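Local coordinates for protein anopheles gambiae adenosine kinase (Anopheles gambiae, PDB 3LOO) that phosphorylates adenosine to AMP with ATP as phosphate donor, as a mosquito adenosine kinase of the pfkB carbohydrate kinase family, at residues R206-L212 / Y231-G237; A90-L94 / L324-Q329. All coordinates share one frame; numbering follows the deposited sequence.

Interaction 1 (R206-L212 / Y231-G237); sequences RMFMMNL and YVDVLFG
M209, M210 and N211 pair in parallel with V234, L235 and F236, on neighbouring strands 207-211 and 234-238 of the large sheet of this pfkB-type kinase. M210 sits between its partners: its N donates to V234 O (3.0 Å), and its O accepts from F236 N at a nearly straight N-H...O angle of 172°. L212 N then bonds F236 O at 2.8 Å. At the start of the pair, F208 O takes D233 N (2.7 Å) and, weakly, V234 N. The side chain of D233 starts toward the other strand, and its OD1 accepts F208 N at 2.9 Å through the anti lone pair. The carboxylate takes the N-H that a strand carbonyl would probably take in a regular ladder. Its OD2 forms a salt bridge with K268.

On one face of the sheet, M209 lies alongside V234 and points the same way, with CG 3.6 Å from V234 CB. F236 turns one ring face to V234 CG1. It also meets F323 of helix 315-328 edge-to-face, and V320 of that helix touches it too. On the other face, M210 CG stands between its own N and carbonyl carbon (chi1 62°). From there it meets V232 CG2 at 3.7 Å, the same methyl that lies in plane at the edge of the F208 ring. At the end of the pair, L235 CD1 touches L212 CG.

The side chain of N211 is about 4 Å from the bound magnesium ion. Its amide is held at both ends: OD1 accepts S213 N and ND2 bonds Y181 OH. The amide lies 26° from the F236 ring plane, with ND2 3.7 Å from F236 CB.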
ATOM      1  N   ARG A 206      19.002  -0.581   7.382  1.00 31.17           N
ATOM      2  CA  ARG A 206      17.949   0.342   6.917  1.00 30.52           C
ATOM      3  C   ARG A 206      16.513  -0.165   7.204  1.00 30.76           C
ATOM      4  O   ARG A 206      16.301  -1.354   7.427  1.00 31.36           O
ATOM      5  CB  ARG A 206      18.168   0.684   5.439  1.00 30.74           C
ATOM      6  CG  ARG A 206      19.528   1.448   5.189  1.00 27.67           C
ATOM      7  CD  ARG A 206      19.841   1.608   3.725  1.00 25.42           C
ATOM      8  NE  ARG A 206      20.220   0.368   3.078  1.00 27.18           N
ATOM      9  CZ  ARG A 206      20.324   0.186   1.767  1.00 30.64           C
ATOM     10  NH1 ARG A 206      20.052   1.178   0.898  1.00 30.41           N
ATOM     11  NH2 ARG A 206      20.707  -1.006   1.322  1.00 28.60           N
ATOM     12  N   MET A 207      15.542   0.737   7.228  1.00 29.43           N
ATOM     13  CA  MET A 207      14.165   0.345   7.520  1.00 29.52           C
ATOM     14  C   MET A 207      13.464  -0.312   6.332  1.00 27.65           C
ATOM     15  O   MET A 207      13.513   0.188   5.203  1.00 27.12           O
ATOM     16  CB  MET A 207      13.357   1.528   8.033  1.00 29.19           C
ATOM     17  CG  MET A 207      13.597   1.817   9.517  1.00 32.72           C
ATOM     18  SD  MET A 207      12.680   3.283  10.008  1.00 38.30           S
ATOM     19  CE  MET A 207      11.145   2.504  10.496  1.00 37.50           C
ATOM     20  N   PHE A 208      12.858  -1.464   6.598  1.00 26.40           N
ATOM     21  CA  PHE A 208      12.007  -2.171   5.606  1.00 24.19           C
ATOM     22  C   PHE A 208      10.611  -2.239   6.242  1.00 23.80           C
ATOM     23  O   PHE A 208      10.435  -2.618   7.416  1.00 23.41           O
ATOM     24  CB  PHE A 208      12.562  -3.535   5.189  1.00 23.63           C
ATOM     25  CG  PHE A 208      11.712  -4.235   4.152  1.00 22.66           C
ATOM     26  CD1 PHE A 208      11.932  -4.021   2.812  1.00 20.68           C
ATOM     27  CD2 PHE A 208      10.626  -5.050   4.544  1.00 25.55           C
ATOM     28  CE1 PHE A 208      11.135  -4.621   1.851  1.00 21.88           C
ATOM     29  CE2 PHE A 208       9.787  -5.648   3.592  1.00 22.51           C
ATOM     30  CZ  PHE A 208      10.054  -5.421   2.231  1.00 20.82           C
ATOM     31  N   MET A 209       9.637  -1.789   5.474  1.00 22.70           N
ATOM     32  CA  MET A 209       8.291  -1.627   5.960  1.00 22.91           C
ATOM     33  C   MET A 209       7.358  -2.272   4.926  1.00 23.14           C
ATOM     34  O   MET A 209       7.657  -2.310   3.720  1.00 22.86           O
ATOM     35  CB  MET A 209       7.975  -0.134   6.158  1.00 21.95           C
ATOM     36  CG  MET A 209       8.992   0.582   7.113  1.00 22.80           C
ATOM     37  SD  MET A 209       8.789   2.352   7.146  1.00 28.20           S
ATOM     38  CE  MET A 209       9.749   2.783   5.690  1.00 26.14           C
ATOM     39  N   MET A 210       6.226  -2.771   5.395  1.00 23.80           N
ATOM     40  CA  MET A 210       5.271  -3.390   4.473  1.00 23.17           C
ATOM     41  C   MET A 210       3.857  -3.290   5.005  1.00 22.32           C
ATOM     42  O   MET A 210       3.627  -2.928   6.148  1.00 20.79           O
ATOM     43  CB  MET A 210       5.651  -4.842   4.133  1.00 24.12           C
ATOM     44  CG  MET A 210       5.690  -5.822   5.315  1.00 26.33           C
ATOM     45  SD  MET A 210       5.506  -7.576   4.819  1.00 29.00           S
ATOM     46  CE  MET A 210       3.726  -7.625   4.500  1.00 30.88           C
ATOM     47  N   ASN A 211       2.910  -3.609   4.138  1.00 22.12           N
ATOM     48  CA  ASN A 211       1.516  -3.497   4.479  1.00 22.01           C
ATOM     49  C   ASN A 211       0.912  -4.889   4.308  1.00 22.31           C
ATOM     50  O   ASN A 211       1.285  -5.609   3.352  1.00 21.96           O
ATOM     51  CB  ASN A 211       0.859  -2.569   3.476  1.00 21.10           C
ATOM     52  CG  ASN A 211      -0.389  -1.967   3.995  1.00 22.16           C
ATOM     53  OD1 ASN A 211      -1.370  -2.674   4.269  1.00 21.19           O
ATOM     54  ND2 ASN A 211      -0.371  -0.639   4.182  1.00 21.80           N
ATOM     55  N   LEU A 212      -0.062  -5.241   5.154  1.00 21.98           N
ATOM     56  CA  LEU A 212      -0.757  -6.509   4.929  1.00 21.51           C
ATOM     57  C   LEU A 212      -1.600  -6.485   3.672  1.00 21.81           C
ATOM     58  O   LEU A 212      -1.834  -7.536   3.075  1.00 22.43           O
ATOM     59  CB  LEU A 212      -1.542  -6.963   6.154  1.00 20.52           C
ATOM     60  CG  LEU A 212      -0.722  -7.371   7.376  1.00 21.31           C
ATOM     61  CD1 LEU A 212      -1.659  -7.533   8.574  1.00 23.45           C
ATOM     62  CD2 LEU A 212       0.156  -8.665   7.063  1.00 21.78           C
ATOM     63  N   TYR A 231      12.673  -9.463   8.681  1.00 26.88           N
ATOM     64  CA  TYR A 231      13.277  -8.277   8.101  1.00 25.71           C
ATOM     65  C   TYR A 231      12.311  -7.121   8.070  1.00 25.73           C
ATOM     66  O   TYR A 231      12.618  -6.067   7.516  1.00 27.06           O
ATOM     67  CB  TYR A 231      13.725  -8.584   6.685  1.00 26.36           C
ATOM     68  CG  TYR A 231      14.495  -9.866   6.579  1.00 27.63           C
ATOM     69  CD1 TYR A 231      15.850  -9.934   6.948  1.00 29.81           C
ATOM     70  CD2 TYR A 231      13.862 -11.043   6.173  1.00 30.52           C
ATOM     71  CE1 TYR A 231      16.565 -11.136   6.861  1.00 28.26           C
ATOM     72  CE2 TYR A 231      14.556 -12.257   6.113  1.00 28.41           C
ATOM     73  CZ  TYR A 231      15.901 -12.291   6.452  1.00 33.08           C
ATOM     74  OH  TYR A 231      16.590 -13.482   6.336  1.00 32.33           O
ATOM     75  N   VAL A 232      11.144  -7.302   8.652  1.00 25.33           N
ATOM     76  CA  VAL A 232      10.149  -6.210   8.683  1.00 24.19           C
ATOM     77  C   VAL A 232      10.302  -5.358   9.920  1.00 24.01           C
ATOM     78  O   VAL A 232      10.137  -5.862  11.032  1.00 25.09           O
ATOM     79  CB  VAL A 232       8.720  -6.751   8.530  1.00 23.98           C
ATOM     80  CG1 VAL A 232       7.699  -5.667   8.776  1.00 22.02           C
ATOM     81  CG2 VAL A 232       8.559  -7.337   7.092  1.00 23.65           C
ATOM     82  N   ASP A 233      10.621  -4.058   9.735  1.00 24.30           N
ATOM     83  CA  ASP A 233      10.737  -3.110  10.854  1.00 23.95           C
ATOM     84  C   ASP A 233       9.401  -2.509  11.247  1.00 23.04           C
ATOM     85  O   ASP A 233       9.187  -2.200  12.412  1.00 23.25           O
ATOM     86  CB  ASP A 233      11.726  -1.966  10.524  1.00 24.42           C
ATOM     87  CG  ASP A 233      13.126  -2.474  10.329  1.00 26.97           C
ATOM     88  OD1 ASP A 233      13.561  -2.574   9.168  1.00 26.69           O
ATOM     89  OD2 ASP A 233      13.741  -2.860  11.341  1.00 28.00           O
ATOM     90  N   VAL A 234       8.552  -2.260  10.256  1.00 22.87           N
ATOM     91  CA  VAL A 234       7.201  -1.688  10.474  1.00 21.99           C
ATOM     92  C   VAL A 234       6.200  -2.478   9.602  1.00 22.03           C
ATOM     93  O   VAL A 234       6.387  -2.626   8.387  1.00 21.24           O
ATOM     94  CB  VAL A 234       7.089  -0.159  10.135  1.00 22.60           C
ATOM     95  CG1 VAL A 234       5.727   0.390  10.563  1.00 21.73           C
ATOM     96  CG2 VAL A 234       8.217   0.722  10.806  1.00 20.24           C
ATOM     97  N   LEU A 235       5.129  -2.967  10.240  1.00 22.43           N
ATOM     98  CA  LEU A 235       4.026  -3.607   9.535  1.00 21.37           C
ATOM     99  C   LEU A 235       2.740  -2.763   9.743  1.00 21.59           C
ATOM    100  O   LEU A 235       2.361  -2.496  10.874  1.00 22.38           O
ATOM    101  CB  LEU A 235       3.803  -5.012  10.076  1.00 21.85           C
ATOM    102  CG  LEU A 235       2.585  -5.763   9.500  1.00 23.06           C
ATOM    103  CD1 LEU A 235       2.707  -5.875   7.993  1.00 23.50           C
ATOM    104  CD2 LEU A 235       2.340  -7.174  10.155  1.00 23.80           C
ATOM    105  N   PHE A 236       2.126  -2.339   8.651  1.00 20.81           N
ATOM    106  CA  PHE A 236       0.830  -1.660   8.673  1.00 21.89           C
ATOM    107  C   PHE A 236      -0.241  -2.662   8.226  1.00 22.28           C
ATOM    108  O   PHE A 236       0.042  -3.588   7.441  1.00 22.24           O
ATOM    109  CB  PHE A 236       0.813  -0.511   7.660  1.00 21.33           C
ATOM    110  CG  PHE A 236       1.916   0.519   7.846  1.00 23.43           C
ATOM    111  CD1 PHE A 236       1.739   1.589   8.702  1.00 22.12           C
ATOM    112  CD2 PHE A 236       3.111   0.428   7.107  1.00 25.66           C
ATOM    113  CE1 PHE A 236       2.754   2.596   8.842  1.00 22.21           C
ATOM    114  CE2 PHE A 236       4.133   1.391   7.253  1.00 27.06           C
ATOM    115  CZ  PHE A 236       3.945   2.478   8.116  1.00 24.60           C
ATOM    116  N   GLY A 237      -1.471  -2.466   8.698  1.00 23.38           N
ATOM    117  CA  GLY A 237      -2.610  -3.235   8.175  1.00 23.56           C
ATOM    118  C   GLY A 237      -3.885  -2.768   8.836  1.00 24.80           C
ATOM    119  O   GLY A 237      -3.840  -2.031   9.826  1.00 24.54           O
TER
HETATM  120  O   HOH W   1      16.284  -2.260  10.166  1.00 45.82           O

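Interaction 2 (A90-L94 / L324-Q329); sequences AQWIL and LAQLLQ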
ATOM      1  N   ALA A  90       2.756  10.964   0.501  1.00 22.75           N
ATOM      2  CA  ALA A  90       4.016  11.377   1.091  1.00 22.60           C
ATOM      3  C   ALA A  90       4.735  12.544   0.355  1.00 23.44           C
ATOM      4  O   ALA A  90       5.263  13.458   0.997  1.00 23.52           O
ATOM      5  CB  ALA A  90       4.973  10.171   1.226  1.00 22.12           C
ATOM      6  N   GLN A  91       4.794  12.489  -0.972  1.00 24.11           N
ATOM      7  CA  GLN A  91       5.361  13.573  -1.765  1.00 24.69           C
ATOM      8  C   GLN A  91       4.561  14.893  -1.656  1.00 26.27           C
ATOM      9  O   GLN A  91       5.142  16.005  -1.578  1.00 26.65           O
ATOM     10  CB  GLN A  91       5.470  13.117  -3.218  1.00 24.36           C
ATOM     11  CG  GLN A  91       6.706  12.296  -3.465  1.00 23.07           C
ATOM     12  CD  GLN A  91       8.009  13.118  -3.329  1.00 27.34           C
ATOM     13  OE1 GLN A  91       8.003  14.358  -3.304  1.00 26.77           O
ATOM     14  NE2 GLN A  91       9.111  12.424  -3.273  1.00 21.44           N
ATOM     15  N   TRP A  92       3.244  14.764  -1.621  1.00 25.66           N
ATOM     16  CA  TRP A  92       2.392  15.935  -1.541  1.00 28.27           C
ATOM     17  C   TRP A  92       2.700  16.666  -0.237  1.00 28.41           C
ATOM     18  O   TRP A  92       2.899  17.891  -0.221  1.00 28.82           O
ATOM     19  CB  TRP A  92       0.917  15.551  -1.647  1.00 27.89           C
ATOM     20  CG  TRP A  92       0.023  16.708  -1.294  1.00 32.09           C
ATOM     21  CD1 TRP A  92      -0.113  17.896  -1.987  1.00 34.83           C
ATOM     22  CD2 TRP A  92      -0.837  16.806  -0.166  1.00 32.52           C
ATOM     23  NE1 TRP A  92      -1.015  18.720  -1.350  1.00 33.64           N
ATOM     24  CE2 TRP A  92      -1.472  18.078  -0.228  1.00 35.40           C
ATOM     25  CE3 TRP A  92      -1.143  15.948   0.896  1.00 35.40           C
ATOM     26  CZ2 TRP A  92      -2.381  18.512   0.744  1.00 36.62           C
ATOM     27  CZ3 TRP A  92      -2.067  16.381   1.861  1.00 38.07           C
ATOM     28  CH2 TRP A  92      -2.670  17.655   1.769  1.00 38.43           C
ATOM     29  N   ILE A  93       2.787  15.905   0.852  1.00 28.95           N
ATOM     30  CA  ILE A  93       3.159  16.460   2.163  1.00 28.91           C
ATOM     31  C   ILE A  93       4.605  17.007   2.164  1.00 30.06           C
ATOM     32  O   ILE A  93       4.862  18.107   2.635  1.00 30.62           O
ATOM     33  CB  ILE A  93       2.929  15.416   3.297  1.00 28.35           C
ATOM     34  CG1 ILE A  93       1.438  15.024   3.367  1.00 27.82           C
ATOM     35  CG2 ILE A  93       3.474  15.924   4.668  1.00 26.61           C
ATOM     36  CD1 ILE A  93       1.153  13.813   4.180  1.00 25.76           C
ATOM     37  N   LEU A  94       5.545  16.264   1.606  1.00 30.61           N
ATOM     38  CA  LEU A  94       6.927  16.710   1.600  1.00 30.52           C
ATOM     39  C   LEU A  94       7.141  18.009   0.814  1.00 31.61           C
ATOM     40  O   LEU A  94       7.957  18.847   1.217  1.00 31.35           O
ATOM     41  CB  LEU A  94       7.810  15.623   1.004  1.00 30.76           C
ATOM     42  CG  LEU A  94       8.719  14.703   1.842  1.00 32.83           C
ATOM     43  CD1 LEU A  94       8.571  14.743   3.374  1.00 27.84           C
ATOM     44  CD2 LEU A  94       8.758  13.270   1.246  1.00 27.68           C
ATOM     45  N   LEU A 324       4.925   8.120   6.443  1.00 23.56           N
ATOM     46  CA  LEU A 324       6.258   8.081   5.783  1.00 23.82           C
ATOM     47  C   LEU A 324       6.810   9.517   5.603  1.00 24.45           C
ATOM     48  O   LEU A 324       8.008   9.728   5.689  1.00 25.06           O
ATOM     49  CB  LEU A 324       6.183   7.397   4.408  1.00 22.50           C
ATOM     50  CG  LEU A 324       6.005   5.863   4.402  1.00 24.51           C
ATOM     51  CD1 LEU A 324       5.718   5.411   3.007  1.00 22.72           C
ATOM     52  CD2 LEU A 324       7.281   5.186   4.903  1.00 26.94           C
ATOM     53  N   ALA A 325       5.941  10.484   5.317  1.00 24.35           N
ATOM     54  CA  ALA A 325       6.397  11.878   5.190  1.00 25.56           C
ATOM     55  C   ALA A 325       7.097  12.368   6.482  1.00 26.45           C
ATOM     56  O   ALA A 325       8.073  13.152   6.434  1.00 26.78           O
ATOM     57  CB  ALA A 325       5.235  12.775   4.832  1.00 25.08           C
ATOM     58  N   GLN A 326       6.585  11.951   7.639  1.00 27.12           N
ATOM     59  CA  GLN A 326       7.181  12.367   8.904  1.00 27.58           C
ATOM     60  C   GLN A 326       8.383  11.529   9.261  1.00 28.64           C
ATOM     61  O   GLN A 326       9.317  12.036   9.879  1.00 29.12           O
ATOM     62  CB  GLN A 326       6.164  12.376  10.045  1.00 27.44           C
ATOM     63  CG  GLN A 326       5.033  13.366   9.797  1.00 26.75           C
ATOM     64  CD  GLN A 326       5.527  14.762   9.382  1.00 31.11           C
ATOM     65  OE1 GLN A 326       6.558  15.241   9.851  1.00 32.57           O
ATOM     66  NE2 GLN A 326       4.781  15.416   8.504  1.00 29.88           N
ATOM     67  N   LEU A 327       8.362  10.254   8.859  1.00 27.78           N
ATOM     68  CA  LEU A 327       9.438   9.327   9.167  1.00 28.43           C
ATOM     69  C   LEU A 327      10.720   9.794   8.478  1.00 28.62           C
ATOM     70  O   LEU A 327      11.803   9.741   9.073  1.00 29.23           O
ATOM     71  CB  LEU A 327       9.094   7.905   8.675  1.00 28.55           C
ATOM     72  CG  LEU A 327      10.074   6.801   9.084  1.00 29.78           C
ATOM     73  CD1 LEU A 327      10.011   6.549  10.601  1.00 25.72           C
ATOM     74  CD2 LEU A 327       9.848   5.461   8.310  1.00 31.15           C
ATOM     75  N   LEU A 328      10.577  10.223   7.222  1.00 27.56           N
ATOM     76  CA  LEU A 328      11.678  10.750   6.422  1.00 29.00           C
ATOM     77  C   LEU A 328      12.280  12.026   7.036  1.00 29.36           C
ATOM     78  O   LEU A 328      13.445  12.294   6.843  1.00 29.64           O
ATOM     79  CB  LEU A 328      11.248  10.977   4.953  1.00 28.17           C
ATOM     80  CG  LEU A 328      11.474   9.788   3.991  1.00 30.68           C
ATOM     81  CD1 LEU A 328      10.829   8.496   4.488  1.00 33.55           C
ATOM     82  CD2 LEU A 328      10.973  10.108   2.580  1.00 30.80           C
ATOM     83  N   GLN A 329      11.475  12.778   7.788  1.00 29.93           N
ATOM     84  CA  GLN A 329      11.916  13.979   8.478  1.00 31.21           C
ATOM     85  C   GLN A 329      12.346  13.667   9.914  1.00 32.44           C
ATOM     86  O   GLN A 329      12.368  14.574  10.741  1.00 32.26           O
ATOM     87  CB  GLN A 329      10.773  15.001   8.469  1.00 30.51           C
ATOM     88  CG  GLN A 329      10.426  15.454   7.056  1.00 32.42           C
ATOM     89  CD  GLN A 329       9.343  16.476   7.024  1.00 36.90           C
ATOM     90  OE1 GLN A 329       8.146  16.158   6.994  1.00 37.65           O
ATOM     91  NE2 GLN A 329       9.743  17.725   7.011  1.00 37.98           N
TER
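A325 packs its methyl group against I93 and A90, where helix 82-94 meets helix 315-328. The two segment axes cross at -54° and approach to 9.1 Å. The contact is mostly apolar, and no hydrogen bond passes between the segments.

The small residues make the close approach. A90 and A325 have their CA atoms 4.8 Å apart, and A90 CB also meets L324 CB. I93 places CG2 anti to its backbone N, and this branch reaches A325 CB at 3.6 Å.

L94 supplies the longer reach. Its CD1 lies 3.5 Å from A325 O and also touches A325 CB. Its other methyl, CD2, meets L328 CD2 at 4.1 Å, the two leucines crossing at about a right angle. The side chain of Q329 slides past L94 in the opposite direction at the more exposed end.

Around this pair, helix 333-350 packs on I93 and Q326 through C339, and W342 also touches I93. L324 and L327 pack on strand 207-211, while L328 touches F179 on strand 179-183, so helix 315-328 touches helix 82-94 with one side and strands 179-183 and 207-211 of the large sheet with another.

Interactions 1 and 2 have centres about 16 Å apart and lie in one alpha/beta fold. Helix 315-328 links them. Its L324 and L327 belong to segment 324-329 of interaction 2 yet touch M209 of interaction 1: M209 SD is 3.5 Å from L327 CD2, and M209 CE is 3.5 Å from L324 CD2. Along the chain, 90-94 comes first, then 206-212 and 231-237, and 324-329 last, so interaction 1 is nested inside the loop closed by interaction 2. The helix pair thus joins parts of the chain 230 residues apart, and helix 315-328 rests on the sheet, whose strand 207-211 ends near the bound magnesium and dinucleotide.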